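Local coordinates for oxalate-binding protein (Thermotoga maritima, PDB 1O4T) that binds oxalate in a manganese site as a homodimeric cupin, and is a putative oxalate decarboxylase, at residues His45-Glu50 / Arg57-Met62; Leu72-Gly77 / Gly111-Ile116; Glu76-Ile81 / Ala128-Leu133; Tyr82-Gly87 / Thr122-Leu127. All blocks are in the same frame, centred on the assembly; numbering follows the deposited sequence.

Contact 1. Residues His45-Glu50 / Arg57-Met62; sequences HLLSKE and RLFARM
Leu-46 and Phe-59 carry this contact, where the end of strand 40-45 runs into a loop beside strand 56-64. His-45 pairs with Ala-60 as an antiparallel non-hydrogen-bonded pair; one residue on, Leu-46 N donates to Phe-59 O at 2.9 Å. The Leu-46 side chain then follows the strand. Its CB meets the Phe-59 ring at the edge, in the ring plane, 3.8 Å from CD1, and also touches the carbonyl O of that residue. CG lies near both Phe-59 O and Arg-61 N. At the tip, CD1 lies 4.0 Å from Phe-59 CE1 and 4.2 Å from Arg-61 CB. CG stands anti to the carbonyl carbon (chi1 -56°), which sends the branch along strand 56-64. Leu-47 CD1 approaches the same ring obliquely, 4.3 Å from Phe-59 CD1. Between Leu-47 and Phe-59 the backbones stand too far apart to bond directly, and water 1 bridges them: it accepts from Phe-59 N at 2.8 Å and donates to Leu-47 O at 3.0 Å. At the exposed end, Lys-49 CD rests 4.0 Å from Arg-57 CB, while the Arg-57 guanidinium turns away to a salt bridge with Glu-78. The second subunit packs Ile-81 on Leu-47 and Phe-59, and Val-105 on Leu-46. One direct bond and one water-mediated link thus satisfy Leu-46 N, Phe-59 O, Phe-59 N and Leu-47 O, leaving the leucines and phenylalanine as an apolar surface at the dimer interface.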
# COMPACT_ATOMS: atom_id res chain seq x y z
N HIS A 45 -6.80 -6.48 8.89
CA HIS A 45 -7.42 -5.22 8.52
C HIS A 45 -6.66 -4.09 9.21
O HIS A 45 -6.50 -4.08 10.43
CB HIS A 45 -8.88 -5.16 8.92
CG HIS A 45 -9.69 -6.33 8.47
ND1 HIS A 45 -10.61 -6.25 7.44
CD2 HIS A 45 -9.72 -7.61 8.92
CE1 HIS A 45 -11.17 -7.44 7.28
NE2 HIS A 45 -10.65 -8.28 8.16
N LEU A 46 -6.17 -3.14 8.44
CA LEU A 46 -5.26 -2.12 8.96
C LEU A 46 -5.97 -0.79 9.24
O LEU A 46 -5.67 -0.12 10.24
CB LEU A 46 -4.10 -1.93 7.99
CG LEU A 46 -3.38 -3.23 7.71
CD1 LEU A 46 -2.22 -2.93 6.79
CD2 LEU A 46 -2.93 -3.93 8.96
N LEU A 47 -6.93 -0.44 8.39
CA LEU A 47 -7.80 0.72 8.60
C LEU A 47 -9.22 0.40 8.23
O LEU A 47 -9.47 -0.28 7.24
CB LEU A 47 -7.37 1.86 7.71
CG LEU A 47 -5.99 2.43 7.96
CD1 LEU A 47 -5.58 3.30 6.74
CD2 LEU A 47 -5.87 3.20 9.25
N SER A 48 -10.15 0.89 9.02
CA SER A 48 -11.56 0.70 8.73
C SER A 48 -12.03 1.64 7.62
O SER A 48 -11.38 2.64 7.29
CB SER A 48 -12.39 0.92 9.99
OG SER A 48 -12.52 2.29 10.31
N LYS A 49 -13.19 1.30 7.06
CA LYS A 49 -13.79 2.07 6.00
C LYS A 49 -14.25 3.43 6.56
O LYS A 49 -14.11 4.46 5.89
CB LYS A 49 -14.94 1.26 5.36
CG LYS A 49 -15.99 2.06 4.60
CD LYS A 49 -17.15 1.18 4.09
CE LYS A 49 -18.29 2.07 3.65
NZ LYS A 49 -19.36 1.35 2.94
N GLU A 50 -14.78 3.41 7.78
CA GLU A 50 -15.09 4.64 8.51
C GLU A 50 -13.86 5.55 8.68
O GLU A 50 -13.95 6.73 8.39
CB GLU A 50 -15.72 4.35 9.89
CG GLU A 50 -17.19 3.94 9.85
CD GLU A 50 -17.99 4.36 11.09
OE1 GLU A 50 -17.57 5.35 11.76
OE2 GLU A 50 -19.07 3.73 11.38
N ARG A 57 -13.19 0.64 1.09
CA ARG A 57 -13.84 -0.30 1.98
C ARG A 57 -12.90 -1.37 2.55
O ARG A 57 -13.31 -2.10 3.46
CB ARG A 57 -15.09 -0.91 1.31
CG ARG A 57 -14.85 -2.09 0.36
CD ARG A 57 -16.16 -2.79 -0.04
NE ARG A 57 -15.99 -3.84 -1.03
CZ ARG A 57 -15.50 -5.05 -0.78
NH1 ARG A 57 -15.14 -5.42 0.45
NH2 ARG A 57 -15.38 -5.92 -1.76
N LEU A 58 -11.67 -1.45 2.03
CA LEU A 58 -10.66 -2.39 2.51
C LEU A 58 -9.25 -1.81 2.42
O LEU A 58 -8.87 -1.27 1.39
CB LEU A 58 -10.67 -3.67 1.65
CG LEU A 58 -9.74 -4.80 2.13
CD1 LEU A 58 -10.28 -5.39 3.43
CD2 LEU A 58 -9.62 -5.86 1.08
N PHE A 59 -8.48 -1.96 3.50
CA PHE A 59 -7.06 -1.66 3.50
C PHE A 59 -6.43 -2.72 4.40
O PHE A 59 -6.45 -2.60 5.62
CB PHE A 59 -6.78 -0.22 3.98
CG PHE A 59 -5.36 0.22 3.75
CD1 PHE A 59 -4.35 -0.20 4.59
CD2 PHE A 59 -5.02 0.97 2.64
CE1 PHE A 59 -3.02 0.16 4.39
CE2 PHE A 59 -3.68 1.32 2.41
CZ PHE A 59 -2.67 0.89 3.29
N ALA A 60 -5.91 -3.80 3.79
CA ALA A 60 -5.55 -4.99 4.52
C ALA A 60 -4.26 -5.56 4.03
O ALA A 60 -3.88 -5.37 2.88
CB ALA A 60 -6.61 -6.03 4.36
N ARG A 61 -3.59 -6.28 4.93
CA ARG A 61 -2.40 -7.05 4.59
C ARG A 61 -2.79 -8.53 4.53
O ARG A 61 -3.37 -9.07 5.52
CB ARG A 61 -1.32 -6.83 5.64
CG ARG A 61 0.02 -7.36 5.23
CD ARG A 61 1.11 -7.27 6.30
NE ARG A 61 2.34 -7.90 5.80
CZ ARG A 61 3.56 -7.74 6.32
NH1 ARG A 61 3.75 -6.96 7.38
NH2 ARG A 61 4.60 -8.35 5.77
N MET A 62 -2.51 -9.18 3.40
CA MET A 62 -2.91 -10.57 3.20
C MET A 62 -1.64 -11.40 3.25
O MET A 62 -0.63 -10.92 2.80
CB MET A 62 -3.48 -10.75 1.82
CG MET A 62 -4.67 -9.85 1.50
SD MET A 62 -6.00 -10.30 2.48
CE MET A 62 -6.10 -12.08 2.08
O HOH W 1 -9.46 -2.91 5.90

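Contact 2. Residues Leu72-Gly77 / Gly111-Ile116; sequences LHKHEG and GESHSI. With MN (manganese (II) ion), chain C; OXL (oxalate ion), chain D.
His-73, His-75 and His-114 converge on the manganese ion, His-73 and His-114 from two antiparallel strands and His-75 from the loop that follows the first, and this is the tight side of the contact. NE2 of His-75 lies 2.0 Å from the metal; His-73 and His-114 bind through NE2 as well. The His-73 and His-114 side chains run side by side the same way, their planes at 61°, with His-73 CE1 3.2 Å from His-114 CD2. CG lies between the backbone N and the carbonyl carbon in both (chi1 59° and 69°), a matched pair of torsions that carries both rings to the metal. The three NE2 atoms stand close because they share the ion. Behind them, His-73 and His-114 exchange two backbone bonds, His-114 N to His-73 O being 2.8 Å. His-75 N donates to Glu-112 O, and Gly-111 N to His-75 O at 2.7 Å. Away from the metal the contact opens to solvent: Leu-72 and Lys-74 are exposed, the long Lys-74 chain passing Gly-111 O and Leu-72 CD1 touching Ser-113 CB at 3.9 Å. ND1 of His-73 bonds to Gly-71 O and that of His-75 to Glu-78 OE2, which probably helps fix the turn of each ring. With Glu-80 OE2 and oxalate O3 (2.1 Å) and O4, the manganese has six coordinating atoms, and the anion is held by direct chelation of the metal.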
# COMPACT_ATOMS: atom_id res chain seq x y z
N LEU A 72 -11.22 -16.75 -7.67
CA LEU A 72 -11.72 -15.80 -8.65
C LEU A 72 -12.99 -15.14 -8.15
O LEU A 72 -13.91 -15.82 -7.69
CB LEU A 72 -11.94 -16.48 -10.02
CG LEU A 72 -12.35 -15.63 -11.24
CD1 LEU A 72 -11.19 -14.77 -11.72
CD2 LEU A 72 -12.85 -16.51 -12.39
N HIS A 73 -13.01 -13.80 -8.18
CA HIS A 73 -14.20 -13.05 -7.85
C HIS A 73 -14.17 -11.72 -8.56
O HIS A 73 -13.11 -11.24 -8.96
CB HIS A 73 -14.31 -12.78 -6.35
CG HIS A 73 -13.14 -12.01 -5.82
ND1 HIS A 73 -11.89 -12.56 -5.74
CD2 HIS A 73 -13.02 -10.73 -5.43
CE1 HIS A 73 -11.04 -11.65 -5.29
NE2 HIS A 73 -11.71 -10.53 -5.07
N LYS A 74 -15.35 -11.14 -8.66
CA LYS A 74 -15.61 -9.94 -9.42
C LYS A 74 -15.78 -8.73 -8.51
O LYS A 74 -16.31 -8.85 -7.41
CB LYS A 74 -16.92 -10.13 -10.18
CG LYS A 74 -17.27 -9.00 -11.11
CD LYS A 74 -18.48 -9.36 -11.90
CE LYS A 74 -18.89 -8.24 -12.83
NZ LYS A 74 -20.13 -8.65 -13.51
N HIS A 75 -15.33 -7.58 -9.01
CA HIS A 75 -15.53 -6.29 -8.37
C HIS A 75 -16.42 -5.41 -9.24
O HIS A 75 -16.21 -5.31 -10.43
CB HIS A 75 -14.15 -5.66 -8.11
CG HIS A 75 -13.40 -6.32 -6.99
ND1 HIS A 75 -13.69 -6.06 -5.67
CD2 HIS A 75 -12.45 -7.29 -6.99
CE1 HIS A 75 -12.93 -6.82 -4.90
NE2 HIS A 75 -12.14 -7.55 -5.67
N GLU A 76 -17.47 -4.83 -8.66
CA GLU A 76 -18.32 -3.91 -9.41
C GLU A 76 -18.60 -2.70 -8.56
O GLU A 76 -18.93 -2.84 -7.38
CB GLU A 76 -19.64 -4.56 -9.89
CG GLU A 76 -20.20 -5.61 -8.94
CD GLU A 76 -21.32 -6.45 -9.54
OE1 GLU A 76 -22.12 -5.96 -10.39
OE2 GLU A 76 -21.39 -7.63 -9.11
N GLY A 77 -18.45 -1.53 -9.15
CA GLY A 77 -18.65 -0.29 -8.45
C GLY A 77 -17.49 0.07 -7.53
O GLY A 77 -17.65 0.92 -6.65
N GLY A 111 -15.72 -4.04 -12.75
CA GLY A 111 -16.24 -4.93 -13.77
C GLY A 111 -15.36 -6.11 -14.07
O GLY A 111 -15.82 -7.05 -14.69
N GLU A 112 -14.09 -6.06 -13.64
CA GLU A 112 -13.17 -7.18 -13.82
C GLU A 112 -13.20 -8.16 -12.64
O GLU A 112 -13.53 -7.80 -11.53
CB GLU A 112 -11.74 -6.70 -13.98
CG GLU A 112 -11.54 -5.65 -15.05
CD GLU A 112 -10.08 -5.36 -15.33
OE1 GLU A 112 -9.23 -5.26 -14.39
OE2 GLU A 112 -9.78 -5.22 -16.53
N SER A 113 -12.79 -9.39 -12.90
CA SER A 113 -12.66 -10.41 -11.88
C SER A 113 -11.19 -10.76 -11.76
O SER A 113 -10.46 -10.70 -12.77
CB SER A 113 -13.44 -11.66 -12.27
OG SER A 113 -14.81 -11.38 -12.46
N HIS A 114 -10.76 -11.11 -10.54
CA HIS A 114 -9.38 -11.50 -10.30
C HIS A 114 -9.23 -12.60 -9.25
O HIS A 114 -10.20 -12.96 -8.55
CB HIS A 114 -8.48 -10.28 -9.93
CG HIS A 114 -8.76 -9.66 -8.59
ND1 HIS A 114 -8.05 -8.57 -8.13
CD2 HIS A 114 -9.70 -9.92 -7.66
CE1 HIS A 114 -8.53 -8.19 -6.95
NE2 HIS A 114 -9.54 -8.99 -6.64
N SER A 115 -7.99 -13.12 -9.18
CA SER A 115 -7.59 -14.13 -8.20
C SER A 115 -6.10 -14.00 -8.03
O SER A 115 -5.45 -13.33 -8.84
CB SER A 115 -7.92 -15.55 -8.68
OG SER A 115 -7.23 -15.87 -9.85
N ILE A 116 -5.55 -14.64 -7.01
CA ILE A 116 -4.11 -14.63 -6.83
C ILE A 116 -3.70 -15.89 -6.11
O ILE A 116 -4.36 -16.30 -5.14
CB ILE A 116 -3.65 -13.33 -6.07
CG1 ILE A 116 -2.13 -13.27 -5.91
CG2 ILE A 116 -4.32 -13.20 -4.72
CD1 ILE A 116 -1.59 -11.82 -5.62
MN MN C . -10.67 -8.65 -4.83
C1 OXL D . -9.54 -9.41 -2.39
C2 OXL D . -10.89 -9.00 -1.98
O1 OXL D . -8.68 -9.64 -1.39
O2 OXL D . -11.18 -9.13 -0.68
O3 OXL D . -9.21 -9.50 -3.59
O4 OXL D . -11.71 -8.52 -2.78

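Contact 3. Residues Glu76-Ile81 / Ala128-Leu133; sequences EGEFEI and AVIILL. With MN (manganese (II) ion), chain C; OXL (oxalate ion), chain D.
Strands 78-81 and 128-132 run antiparallel at 160°, with Phe-79 and Ile-131, and Ile-81 and Val-129, as hydrogen-bonded pairs that each exchange two backbone bonds, Phe-79 N reaching Ile-131 O at 2.8 Å. A further bond from Leu-133 N to Gly-77 O carries the pairing into the C-terminus. On the face of Phe-79 and Ile-131 the two side chains lie side by side. Ile-131 CB sits over one face of the ring, 3.9 Å from its centroid, a CH-pi contact, while CG2 reaches Phe-79 CZ at 3.5 Å. The ring gets there because CG falls between the backbone N and the carbonyl carbon (chi1 64°). Phe-107 also meets this ring, as do Met-52 and His-53 of the second subunit. A serine in place of Phe-79 would probably strip Ile-131 of its aromatic cover and open a gap toward the second subunit. On the other face Ile-130 splits its branches between two glutamates: CG2 packs 3.5 Å from Glu-78 CD, and CG1 3.4 Å from Glu-80 CD. Its CD1 ends 3.7 Å from oxalate O4. Glu-80, extended beyond CG, binds manganese through OE2 at 2.1 Å, and Ala-128 CB touches its OE1. Glu-78 is a second-shell residue, holding the metal-binding His-75. Hydrocarbon thus flanks a metal-bound carboxylate, which would probably strengthen its hold on the cation, while the opposite face serves the dimer.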
# COMPACT_ATOMS: atom_id res chain seq x y z
N GLU A 76 -17.47 -4.83 -8.66
CA GLU A 76 -18.32 -3.91 -9.41
C GLU A 76 -18.60 -2.70 -8.56
O GLU A 76 -18.93 -2.84 -7.38
CB GLU A 76 -19.64 -4.56 -9.89
CG GLU A 76 -20.20 -5.61 -8.94
CD GLU A 76 -21.32 -6.45 -9.54
OE1 GLU A 76 -22.12 -5.96 -10.39
OE2 GLU A 76 -21.39 -7.63 -9.11
N GLY A 77 -18.45 -1.53 -9.15
CA GLY A 77 -18.65 -0.29 -8.45
C GLY A 77 -17.49 0.07 -7.53
O GLY A 77 -17.65 0.92 -6.65
N GLU A 78 -16.35 -0.56 -7.74
CA GLU A 78 -15.14 -0.31 -6.96
C GLU A 78 -13.95 -0.83 -7.76
O GLU A 78 -14.12 -1.48 -8.78
CB GLU A 78 -15.20 -1.03 -5.60
CG GLU A 78 -15.26 -2.54 -5.72
CD GLU A 78 -15.79 -3.25 -4.50
OE1 GLU A 78 -16.31 -2.57 -3.58
OE2 GLU A 78 -15.69 -4.51 -4.48
N PHE A 79 -12.74 -0.54 -7.28
CA PHE A 79 -11.55 -1.12 -7.87
C PHE A 79 -10.59 -1.54 -6.78
O PHE A 79 -10.67 -1.03 -5.66
CB PHE A 79 -10.93 -0.19 -8.92
CG PHE A 79 -10.40 1.11 -8.38
CD1 PHE A 79 -11.19 2.23 -8.35
CD2 PHE A 79 -9.10 1.21 -7.90
CE1 PHE A 79 -10.72 3.42 -7.88
CE2 PHE A 79 -8.62 2.42 -7.38
CZ PHE A 79 -9.46 3.53 -7.39
N GLU A 80 -9.73 -2.50 -7.09
CA GLU A 80 -8.75 -3.02 -6.13
C GLU A 80 -7.32 -2.96 -6.62
O GLU A 80 -7.04 -3.22 -7.78
CB GLU A 80 -9.10 -4.45 -5.74
CG GLU A 80 -8.52 -4.84 -4.40
CD GLU A 80 -9.07 -6.13 -3.85
OE1 GLU A 80 -8.63 -6.55 -2.77
OE2 GLU A 80 -9.93 -6.72 -4.49
N ILE A 81 -6.42 -2.62 -5.71
CA ILE A 81 -5.00 -2.59 -5.95
C ILE A 81 -4.36 -3.59 -4.98
O ILE A 81 -4.62 -3.57 -3.79
CB ILE A 81 -4.43 -1.18 -5.65
CG1 ILE A 81 -5.20 -0.10 -6.43
CG2 ILE A 81 -2.91 -1.13 -5.93
CD1 ILE A 81 -5.01 1.27 -5.81
N ALA A 128 -3.80 -5.02 0.15
CA ALA A 128 -5.02 -4.95 -0.69
C ALA A 128 -5.83 -3.73 -0.29
O ALA A 128 -6.14 -3.56 0.89
CB ALA A 128 -5.83 -6.19 -0.54
N VAL A 129 -6.20 -2.91 -1.27
CA VAL A 129 -6.95 -1.71 -1.02
C VAL A 129 -8.14 -1.65 -2.01
O VAL A 129 -7.94 -1.70 -3.20
CB VAL A 129 -6.09 -0.44 -1.25
CG1 VAL A 129 -6.79 0.76 -0.65
CG2 VAL A 129 -4.75 -0.62 -0.61
N ILE A 130 -9.36 -1.54 -1.51
CA ILE A 130 -10.51 -1.47 -2.39
C ILE A 130 -11.05 -0.05 -2.31
O ILE A 130 -11.35 0.39 -1.23
CB ILE A 130 -11.57 -2.51 -1.99
CG1 ILE A 130 -10.99 -3.92 -2.10
CG2 ILE A 130 -12.80 -2.39 -2.90
CD1 ILE A 130 -11.92 -5.04 -1.53
N ILE A 131 -11.16 0.63 -3.45
CA ILE A 131 -11.59 2.00 -3.50
C ILE A 131 -12.92 2.06 -4.26
O ILE A 131 -13.07 1.50 -5.37
CB ILE A 131 -10.48 2.88 -4.12
CG1 ILE A 131 -9.23 2.85 -3.20
CG2 ILE A 131 -10.94 4.28 -4.33
CD1 ILE A 131 -8.07 3.75 -3.61
N LEU A 132 -13.87 2.74 -3.64
CA LEU A 132 -15.24 2.77 -4.10
C LEU A 132 -15.46 3.67 -5.33
O LEU A 132 -14.93 4.78 -5.40
CB LEU A 132 -16.17 3.17 -2.95
CG LEU A 132 -16.10 2.21 -1.75
CD1 LEU A 132 -17.13 2.60 -0.69
CD2 LEU A 132 -16.29 0.74 -2.16
N LEU A 133 -16.27 3.12 -6.25
CA LEU A 133 -16.71 3.66 -7.56
C LEU A 133 -15.68 3.67 -8.71
O LEU A 133 -15.82 2.87 -9.66
CB LEU A 133 -17.41 4.99 -7.39
CG LEU A 133 -18.49 4.97 -6.30
CD1 LEU A 133 -19.42 6.07 -6.58
CD2 LEU A 133 -19.25 3.67 -6.14
OXT LEU A 133 -14.70 4.43 -8.73
MN MN C . -10.67 -8.65 -4.83
C1 OXL D . -9.54 -9.41 -2.39
C2 OXL D . -10.89 -9.00 -1.98
O1 OXL D . -8.68 -9.64 -1.39
O2 OXL D . -11.18 -9.13 -0.68
O3 OXL D . -9.21 -9.50 -3.59
O4 OXL D . -11.71 -8.52 -2.78

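Contact 4. Residues Tyr82-Gly87 / Thr122-Leu127; sequences YYILLG and TDLEFL. With OXL (oxalate ion), chain D.
Tyr-83 and Leu-127 bond twice through their backbones, Tyr-83 N to Leu-127 O and Leu-127 N to Tyr-83 O at 2.8 Å. Further along, the register slips by one. Glu-125 O accepts from Leu-85 N at 2.8 Å and from Leu-86 N at 3.2 Å, both donors coming from the same face of its plane, so a single carbonyl satisfies two amides. Glu-125 N repays the pairing by donating to Leu-86 O. The Glu-125 carboxylate runs beside Leu-86, CD being 3.7 Å from Leu-86 CD1, and its OE1 is taken by a salt bridge to Arg-61. On the face of Ile-84 and Phe-126 the contacts are apolar: Ile-84 CG2 meets Leu-124 CD1 at 3.8 Å, and Ile-84 CD1 abuts Phe-126 CB. Phe-126 CE1 stands over the centre of the Tyr-82 ring, 3.8 Å from CE2, with the planes at 45°. Tyr-82 CG lies anti to the carbonyl carbon (chi1 -62°), pointing the ring beside Phe-126 toward the ligand. There the hydroxyl OH donates to oxalate O3 at 2.6 Å, with O3 in the ring plane, while the His-114 ring stacks on the tyrosine. A leucine replacing Tyr-82 would probably leave O3 bound to the metal but without its hydroxyl donor, and Phe-126 without its flat partner. Leu-85 packs on Leu-85 of the second subunit. The two-on-one pairing at Glu-125 is a classic beta bulge, set in a sheet of the double-stranded beta-helix, whose interior holds the cupin metal site.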
# COMPACT_ATOMS: atom_id res chain seq x y z
N TYR A 82 -3.52 -4.48 -5.49
CA TYR A 82 -2.59 -5.19 -4.65
C TYR A 82 -1.18 -4.59 -4.80
O TYR A 82 -0.73 -4.29 -5.92
CB TYR A 82 -2.49 -6.64 -5.09
CG TYR A 82 -3.71 -7.54 -5.03
CD1 TYR A 82 -3.73 -8.73 -5.76
CD2 TYR A 82 -4.81 -7.24 -4.22
CE1 TYR A 82 -4.79 -9.59 -5.67
CE2 TYR A 82 -5.87 -8.10 -4.13
CZ TYR A 82 -5.87 -9.27 -4.87
OH TYR A 82 -6.98 -10.13 -4.79
N TYR A 83 -0.48 -4.40 -3.68
CA TYR A 83 0.97 -4.19 -3.69
C TYR A 83 1.67 -5.41 -3.06
O TYR A 83 1.48 -5.75 -1.87
CB TYR A 83 1.34 -2.88 -2.98
CG TYR A 83 2.83 -2.60 -3.10
CD1 TYR A 83 3.32 -1.81 -4.13
CD2 TYR A 83 3.72 -3.15 -2.22
CE1 TYR A 83 4.70 -1.60 -4.29
CE2 TYR A 83 5.11 -2.93 -2.35
CZ TYR A 83 5.60 -2.13 -3.40
OH TYR A 83 6.95 -1.92 -3.56
N ILE A 84 2.46 -6.10 -3.86
CA ILE A 84 3.11 -7.33 -3.41
C ILE A 84 4.29 -6.98 -2.51
O ILE A 84 5.24 -6.31 -2.95
CB ILE A 84 3.58 -8.19 -4.61
CG1 ILE A 84 2.48 -8.37 -5.66
CG2 ILE A 84 4.13 -9.56 -4.13
CD1 ILE A 84 1.15 -8.90 -5.09
N LEU A 85 4.24 -7.48 -1.28
CA LEU A 85 5.25 -7.18 -0.26
C LEU A 85 6.36 -8.23 -0.11
O LEU A 85 7.51 -7.85 0.14
CB LEU A 85 4.59 -7.02 1.12
CG LEU A 85 3.52 -5.98 1.37
CD1 LEU A 85 2.86 -6.26 2.70
CD2 LEU A 85 4.13 -4.64 1.37
N LEU A 86 6.02 -9.51 -0.25
CA LEU A 86 6.95 -10.61 -0.05
C LEU A 86 6.51 -11.76 -0.89
O LEU A 86 5.34 -11.98 -1.01
CB LEU A 86 6.94 -11.13 1.41
CG LEU A 86 7.50 -10.27 2.55
CD1 LEU A 86 6.90 -10.70 3.90
CD2 LEU A 86 8.99 -10.33 2.59
N GLY A 87 7.46 -12.55 -1.38
CA GLY A 87 7.22 -13.82 -2.04
C GLY A 87 6.90 -13.69 -3.52
O GLY A 87 7.12 -12.65 -4.15
N THR A 122 7.62 -19.92 0.06
CA THR A 122 7.52 -19.07 1.22
C THR A 122 6.22 -18.30 1.10
O THR A 122 5.55 -18.31 0.05
CB THR A 122 8.70 -18.09 1.30
OG1 THR A 122 8.85 -17.40 0.06
CG2 THR A 122 10.00 -18.82 1.45
N ASP A 123 5.86 -17.63 2.18
CA ASP A 123 4.64 -16.87 2.20
C ASP A 123 4.64 -15.77 1.14
O ASP A 123 5.62 -15.07 0.97
CB ASP A 123 4.39 -16.24 3.58
CG ASP A 123 4.17 -17.27 4.69
OD1 ASP A 123 3.77 -18.42 4.41
OD2 ASP A 123 4.38 -16.99 5.88
N LEU A 124 3.51 -15.62 0.45
CA LEU A 124 3.26 -14.48 -0.41
C LEU A 124 2.45 -13.46 0.43
O LEU A 124 1.37 -13.78 0.87
CB LEU A 124 2.45 -14.91 -1.63
CG LEU A 124 1.82 -13.87 -2.56
CD1 LEU A 124 2.86 -13.03 -3.27
CD2 LEU A 124 0.94 -14.63 -3.55
N GLU A 125 2.97 -12.27 0.66
CA GLU A 125 2.19 -11.26 1.34
C GLU A 125 1.99 -10.05 0.46
O GLU A 125 2.84 -9.70 -0.34
CB GLU A 125 2.87 -10.86 2.62
CG GLU A 125 3.31 -12.03 3.47
CD GLU A 125 3.45 -11.69 4.95
OE1 GLU A 125 2.89 -10.67 5.36
OE2 GLU A 125 4.08 -12.48 5.71
N PHE A 126 0.84 -9.41 0.61
CA PHE A 126 0.57 -8.22 -0.13
C PHE A 126 -0.46 -7.34 0.57
O PHE A 126 -1.26 -7.81 1.41
CB PHE A 126 0.08 -8.55 -1.54
CG PHE A 126 -1.12 -9.47 -1.60
CD1 PHE A 126 -2.39 -8.96 -1.75
CD2 PHE A 126 -0.95 -10.85 -1.55
CE1 PHE A 126 -3.49 -9.83 -1.80
CE2 PHE A 126 -2.02 -11.72 -1.63
CZ PHE A 126 -3.30 -11.21 -1.77
N LEU A 127 -0.43 -6.09 0.20
CA LEU A 127 -1.42 -5.12 0.60
C LEU A 127 -2.58 -5.10 -0.36
O LEU A 127 -2.37 -5.11 -1.56
CB LEU A 127 -0.74 -3.76 0.58
CG LEU A 127 -0.86 -2.91 1.80
CD1 LEU A 127 -0.33 -3.64 3.03
CD2 LEU A 127 -0.10 -1.58 1.47
C1 OXL D . -9.54 -9.41 -2.39
C2 OXL D . -10.89 -9.00 -1.98
O1 OXL D . -8.68 -9.64 -1.39
O2 OXL D . -11.18 -9.13 -0.68
O3 OXL D . -9.21 -9.50 -3.59
O4 OXL D . -11.71 -8.52 -2.78

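Overall arrangement
Contacts 3 and 4 are successive parts of one pairing, strands 78-86 and 124-132, and contact 1 adds strand 56-64 on the other side of 124-132, joined to it by backbone bonds, with arginines of 56-64 reaching glutamates of both 78-86 and 124-132. Contact 2 belongs to the second sheet, facing the first across the metal. Contact 3 is the buried one; the others mix core with exposed ends. Chemistry follows place: contact 2 gives histidines, contact 3 the carboxylate and contact 4 the hydroxyl of the oxalate site, all pointing inward, whereas contacts 1, 3 and 4 offer apolar side chains to the second subunit, which does not touch contact 2.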